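Local coordinates for thioredoxin domain-containing protein (Sinorhizobium meliloti, PDB 3U5R) that is of unknown function but belongs to the AhpC/TSA family of thioredoxin-like proteins, and may therefore act as an antioxidant oxidoreductase, at residues 59-64 / 147-152; 86-91 / 181-186. All coordinates share one frame; numbering follows the deposited sequence.

Contact 1: 59-64 / 147-152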
loop_
_atom_site.group_PDB
_atom_site.type_symbol
_atom_site.label_atom_id
_atom_site.label_comp_id
_atom_site.label_asym_id
_atom_site.label_seq_id
_atom_site.Cartn_x
_atom_site.Cartn_y
_atom_site.Cartn_z
ATOM N N SER A 59 15.122 0.163 -6.800
ATOM C CA SER A 59 14.268 1.335 -6.842
ATOM C C SER A 59 14.562 2.220 -5.639
ATOM O O SER A 59 14.433 1.764 -4.507
ATOM C CB SER A 59 12.786 0.957 -6.837
ATOM O OG SER A 59 12.491 0.120 -7.945
ATOM N N PRO A 60 14.956 3.498 -5.861
ATOM C CA PRO A 60 15.251 4.384 -4.701
ATOM C C PRO A 60 14.034 4.632 -3.826
ATOM O O PRO A 60 14.181 4.791 -2.589
ATOM C CB PRO A 60 15.766 5.694 -5.354
ATOM C CG PRO A 60 15.183 5.605 -6.861
ATOM C CD PRO A 60 15.266 4.125 -7.159
ATOM N N ALA A 61 12.806 4.631 -4.387
ATOM C CA ALA A 61 11.636 4.725 -3.502
ATOM C C ALA A 61 10.815 3.455 -3.516
ATOM O O ALA A 61 10.599 2.853 -4.605
ATOM C CB ALA A 61 10.706 5.967 -3.874
ATOM N N LEU A 62 10.260 3.077 -2.346
ATOM C CA LEU A 62 9.458 1.867 -2.267
ATOM C C LEU A 62 8.197 2.156 -1.474
ATOM O O LEU A 62 8.263 2.623 -0.295
ATOM C CB LEU A 62 10.239 0.680 -1.643
ATOM C CG LEU A 62 9.333 -0.485 -1.187
ATOM C CD1 LEU A 62 8.908 -1.298 -2.444
ATOM C CD2 LEU A 62 10.053 -1.441 -0.205
ATOM N N LEU A 63 7.038 1.938 -2.121
ATOM C CA LEU A 63 5.767 2.070 -1.453
ATOM C C LEU A 63 5.217 0.670 -1.095
ATOM O O LEU A 63 5.075 -0.186 -1.994
ATOM C CB LEU A 63 4.768 2.832 -2.327
ATOM C CG LEU A 63 3.352 2.981 -1.765
ATOM C CD1 LEU A 63 3.369 3.792 -0.479
ATOM C CD2 LEU A 63 2.428 3.615 -2.793
ATOM N N VAL A 64 4.857 0.448 0.181
ATOM C CA VAL A 64 4.233 -0.783 0.588
ATOM C C VAL A 64 2.822 -0.377 0.974
ATOM O O VAL A 64 2.642 0.503 1.846
ATOM C CB VAL A 64 4.931 -1.435 1.779
ATOM C CG1 VAL A 64 4.175 -2.762 2.183
ATOM C CG2 VAL A 64 6.402 -1.731 1.440
ATOM N N PHE A 147 -0.659 3.261 3.652
ATOM C CA PHE A 147 0.499 3.470 2.791
ATOM C C PHE A 147 1.778 3.772 3.559
ATOM O O PHE A 147 1.791 4.684 4.406
ATOM C CB PHE A 147 0.236 4.685 1.884
ATOM C CG PHE A 147 -0.963 4.506 0.956
ATOM C CD1 PHE A 147 -0.816 3.789 -0.237
ATOM C CD2 PHE A 147 -2.212 5.101 1.249
ATOM C CE1 PHE A 147 -1.904 3.633 -1.121
ATOM C CE2 PHE A 147 -3.307 4.941 0.355
ATOM C CZ PHE A 147 -3.140 4.189 -0.826
ATOM N N PHE A 148 2.865 3.054 3.248
ATOM C CA PHE A 148 4.152 3.284 3.920
ATOM C C PHE A 148 5.177 3.547 2.809
ATOM O O PHE A 148 5.448 2.637 2.007
ATOM C CB PHE A 148 4.590 2.008 4.687
ATOM C CG PHE A 148 3.674 1.554 5.833
ATOM C CD1 PHE A 148 2.458 0.901 5.608
ATOM C CD2 PHE A 148 4.092 1.705 7.172
ATOM C CE1 PHE A 148 1.648 0.495 6.663
ATOM C CE2 PHE A 148 3.328 1.257 8.231
ATOM C CZ PHE A 148 2.092 0.637 8.008
ATOM N N LEU A 149 5.769 4.749 2.736
ATOM C CA LEU A 149 6.746 5.038 1.740
ATOM C C LEU A 149 8.160 5.028 2.387
ATOM O O LEU A 149 8.357 5.736 3.399
ATOM C CB LEU A 149 6.520 6.448 1.118
ATOM C CG LEU A 149 7.457 6.866 -0.034
ATOM C CD1 LEU A 149 7.236 5.961 -1.307
ATOM C CD2 LEU A 149 7.178 8.281 -0.344
ATOM N N TYR A 150 9.099 4.329 1.734
ATOM C CA TYR A 150 10.498 4.214 2.152
ATOM C C TYR A 150 11.441 4.844 1.130
ATOM O O TYR A 150 11.182 4.794 -0.086
ATOM C CB TYR A 150 10.875 2.750 2.321
ATOM C CG TYR A 150 9.997 2.130 3.366
ATOM C CD1 TYR A 150 10.335 2.229 4.724
ATOM C CD2 TYR A 150 8.785 1.487 2.996
ATOM C CE1 TYR A 150 9.524 1.656 5.702
ATOM C CE2 TYR A 150 7.905 0.962 3.993
ATOM C CZ TYR A 150 8.306 1.058 5.330
ATOM O OH TYR A 150 7.465 0.568 6.319
ATOM N N ASP A 151 12.586 5.325 1.617
ATOM C CA ASP A 151 13.634 5.871 0.765
ATOM C C ASP A 151 14.636 4.844 0.399
ATOM O O ASP A 151 14.431 3.629 0.605
ATOM C CB ASP A 151 14.262 7.119 1.435
ATOM C CG ASP A 151 15.036 6.753 2.744
ATOM O OD1 ASP A 151 15.264 5.541 3.029
ATOM O OD2 ASP A 151 15.401 7.685 3.458
ATOM N N ARG A 152 15.746 5.319 -0.123
ATOM C CA ARG A 152 16.819 4.503 -0.700
ATOM C C ARG A 152 17.387 3.525 0.362
ATOM O O ARG A 152 17.762 2.400 0.031
ATOM C CB ARG A 152 17.985 5.388 -1.224
ATOM C CG ARG A 152 17.671 6.413 -2.398
ATOM C CD ARG A 152 18.851 6.545 -3.465
ATOM N NE ARG A 152 19.115 5.191 -4.038
ATOM C CZ ARG A 152 19.224 4.887 -5.336
ATOM N NH1 ARG A 152 19.163 5.842 -6.255
ATOM N NH2 ARG A 152 19.392 3.616 -5.708
#
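Leu62 and Tyr150 grip each other through their backbones, and so do Val64 and Phe148. In the first pair Leu62 N reaches Tyr150 O at 3.0 Å, and Tyr150 N returns to Leu62 O at 2.8 Å. In the second, Val64 N meets Phe148 O at 2.9 Å, and Phe148 N meets Val64 O at 2.9 Å. Between these hydrogen-bonded pairs lies the non-hydrogen-bonded pair Leu63 and Leu149. The strands run antiparallel; the N-to-C directions of 61-64 and 147-150 differ by 163°.

Leu62, Val64, Phe148 and Tyr150 share one face of the sheet. Here Val64 CG2 touches the Tyr150 ring obliquely, 4.0 Å from CE2. Both aromatic rings turn an edge to a strand carbonyl: Tyr150 to Leu62 O and Phe148 to Val64 O. Leu63 and Leu149 point to the other face. Each holds CG anti to its own backbone N (chi1 177° and -177°), and each swings its CD1 back over the neighbouring strand. Leu63 CD1 comes within 3.4 Å of Phe148 O. Leu63 also meets Phe147 CB and ring. At the loop end Arg152 bends back beside Pro60. Pro60 CB sits over one guanidinium face, 3.5 Å from NH1 and offset toward the rim.

Further out, Ala61 and Leu63 bond through the backbone to strand 93-99 and its approach, while Leu149 bonds to Val157 in strand 156-160. His159 stacks on the Phe148 ring, and its ND1 bonds Phe147 O. Asp151 OD1 is held by Arg155 N in the turn that follows.

This is antiparallel pairing inside the central mixed sheet of a thioredoxin-like fold. The backbone N and O of Leu62, Val64, Phe148 and Tyr150 are satisfied across it. Its strand side chains are apolar save the Tyr150 hydroxyl; Asp151 and Arg152 carry charge.

Contact 2: 86-91 / 181-186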
loop_
_atom_site.group_PDB
_atom_site.type_symbol
_atom_site.label_atom_id
_atom_site.label_comp_id
_atom_site.label_asym_id
_atom_site.label_seq_id
_atom_site.Cartn_x
_atom_site.Cartn_y
_atom_site.Cartn_z
ATOM N N GLY A 86 1.720 3.327 -12.296
ATOM C CA GLY A 86 2.153 3.370 -13.709
ATOM C C GLY A 86 2.909 4.665 -14.027
ATOM O O GLY A 86 3.991 4.641 -14.667
ATOM N N ASP A 87 2.412 5.795 -13.549
ATOM C CA ASP A 87 3.046 7.068 -13.828
ATOM C C ASP A 87 4.525 7.038 -13.383
ATOM O O ASP A 87 5.343 7.684 -13.998
ATOM C CB ASP A 87 2.395 8.208 -13.022
ATOM C CG ASP A 87 1.123 8.766 -13.658
ATOM O OD1 ASP A 87 0.851 8.381 -14.820
ATOM O OD2 ASP A 87 0.387 9.542 -12.950
ATOM N N TYR A 88 4.803 6.413 -12.231
ATOM C CA TYR A 88 6.159 6.438 -11.647
ATOM C C TYR A 88 7.037 5.243 -12.018
ATOM O O TYR A 88 8.241 5.183 -11.625
ATOM C CB TYR A 88 6.084 6.503 -10.110
ATOM C CG TYR A 88 5.795 7.913 -9.643
ATOM C CD1 TYR A 88 6.789 8.872 -9.545
ATOM C CD2 TYR A 88 4.522 8.280 -9.358
ATOM C CE1 TYR A 88 6.488 10.191 -9.119
ATOM C CE2 TYR A 88 4.203 9.560 -8.928
ATOM C CZ TYR A 88 5.160 10.503 -8.820
ATOM O OH TYR A 88 4.757 11.749 -8.383
ATOM N N ALA A 89 6.448 4.278 -12.720
ATOM C CA ALA A 89 7.212 3.057 -13.100
ATOM C C ALA A 89 8.322 3.513 -14.052
ATOM O O ALA A 89 8.076 4.167 -15.074
ATOM C CB ALA A 89 6.267 1.950 -13.773
ATOM N N GLY A 90 9.567 3.277 -13.695
ATOM C CA GLY A 90 10.608 3.811 -14.578
ATOM C C GLY A 90 11.182 5.123 -14.077
ATOM O O GLY A 90 12.232 5.545 -14.594
ATOM N N GLN A 91 10.546 5.768 -13.075
ATOM C CA GLN A 91 11.109 6.993 -12.466
ATOM C C GLN A 91 11.847 6.660 -11.148
ATOM O O GLN A 91 12.510 7.500 -10.595
ATOM C CB GLN A 91 10.058 8.030 -12.165
ATOM C CG GLN A 91 9.393 8.463 -13.460
ATOM C CD GLN A 91 8.946 9.858 -13.363
ATOM O OE1 GLN A 91 9.731 10.786 -13.600
ATOM N NE2 GLN A 91 7.685 10.042 -12.966
ATOM N N ALA A 181 5.163 13.332 -1.763
ATOM C CA ALA A 181 6.148 12.572 -0.964
ATOM C C ALA A 181 7.124 11.766 -1.883
ATOM O O ALA A 181 8.347 11.837 -1.734
ATOM C CB ALA A 181 5.410 11.629 0.008
ATOM N N VAL A 182 6.585 11.057 -2.877
ATOM C CA VAL A 182 7.438 10.348 -3.831
ATOM C C VAL A 182 8.393 11.277 -4.590
ATOM O O VAL A 182 9.603 10.976 -4.695
ATOM C CB VAL A 182 6.591 9.492 -4.829
ATOM C CG1 VAL A 182 7.546 8.834 -5.877
ATOM C CG2 VAL A 182 5.852 8.426 -4.030
ATOM N N ASP A 183 7.854 12.413 -5.092
ATOM C CA ASP A 183 8.642 13.406 -5.805
ATOM C C ASP A 183 9.824 13.893 -4.912
ATOM O O ASP A 183 10.946 14.004 -5.389
ATOM C CB ASP A 183 7.797 14.623 -6.145
ATOM C CG ASP A 183 6.781 14.346 -7.309
ATOM O OD1 ASP A 183 6.853 13.279 -7.961
ATOM O OD2 ASP A 183 5.931 15.207 -7.590
ATOM N N ALA A 184 9.534 14.235 -3.656
ATOM C CA ALA A 184 10.522 14.677 -2.710
ATOM C C ALA A 184 11.588 13.571 -2.574
ATOM O O ALA A 184 12.815 13.849 -2.622
ATOM C CB ALA A 184 9.855 14.905 -1.334
ATOM N N VAL A 185 11.166 12.336 -2.323
ATOM C CA VAL A 185 12.163 11.245 -2.177
ATOM C C VAL A 185 13.009 11.113 -3.463
ATOM O O VAL A 185 14.261 10.991 -3.407
ATOM C CB VAL A 185 11.549 9.824 -1.875
ATOM C CG1 VAL A 185 12.646 8.722 -1.964
ATOM C CG2 VAL A 185 10.827 9.805 -0.507
ATOM N N LEU A 186 12.348 11.070 -4.616
ATOM C CA LEU A 186 13.087 10.790 -5.832
ATOM C C LEU A 186 14.066 11.964 -6.129
ATOM O O LEU A 186 15.128 11.721 -6.686
ATOM C CB LEU A 186 12.144 10.581 -7.035
ATOM C CG LEU A 186 11.301 9.295 -7.031
ATOM C CD1 LEU A 186 10.560 9.286 -8.383
ATOM C CD2 LEU A 186 12.232 8.069 -6.828
#
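Tyr88 and Val182 face each other with their CA atoms 8.8 Å apart. Gln91 and Leu186 come closer, at 7.9 Å between CA atoms. Segment 181-186 is regular helix, with Leu186 N bonded to Val182 O. Segment 86-91 leaves helix 78-88 and turns, and Gln91 N bonds back to Tyr88 O. This turn brings Gln91 round to the same side as Tyr88, facing the second helix.

The backbones are too far apart to touch, and side chains span the gap. The Tyr88 ring carries most of the contact. Its CG lies anti to the carbonyl carbon (chi1 -79°), which sends the ring across to helix 176-186. Val182 CG1 rests over one face, 4.0 Å from the ring centroid and 24° off the normal, a CH-pi contact. Leu186 CD1 approaches the ring obliquely, 4.0 Å from Tyr88 CD1. The phenol OH donates to Asp183 OD1 at 2.6 Å, a short hydrogen bond. The carboxylate oxygen lies near the plane of the ring at its edge. The two groups are nevertheless turned 51° apart, and OH meets OD1 from above the carboxylate plane. Leu186 CD1 also packs on Gln91, 3.4 Å from its backbone O.

A phenylalanine at Tyr88 would probably leave Asp183 OD1 without its phenol donor, and so remove one polar tie between the helices.

Nearby, Phe84 meets the Tyr88 ring with its plane inclined to it, and Asp87 makes a salt bridge to Arg179 in helix 176-186. Two polar ties therefore join the helices beside the apolar patch. Helix 78-88, which follows the middle strand 61-66, and the C-terminal helix 176-186 lie on the same face of the sheet, as in the thioredoxin fold.

In the fold
Contact 1 is part of the central sheet, and contact 2 joins two helices that cover one of its faces. Their centres are about 9 Å apart, and they touch directly. Leu149 CD2 of contact 1 packs 3.8 Å from Ala181 CB of contact 2. Ala61 CB lies 3.9 Å from Val185 CG1. At the loop end Pro60 CG meets Leu186 CD2 at 3.8 Å. The segments alternate along the chain, and the packing of helix 176-186 on the strands joins the two contacts. Helix 176-186 is thus shared: one side rests on the strands, and another meets the end of helix 78-88.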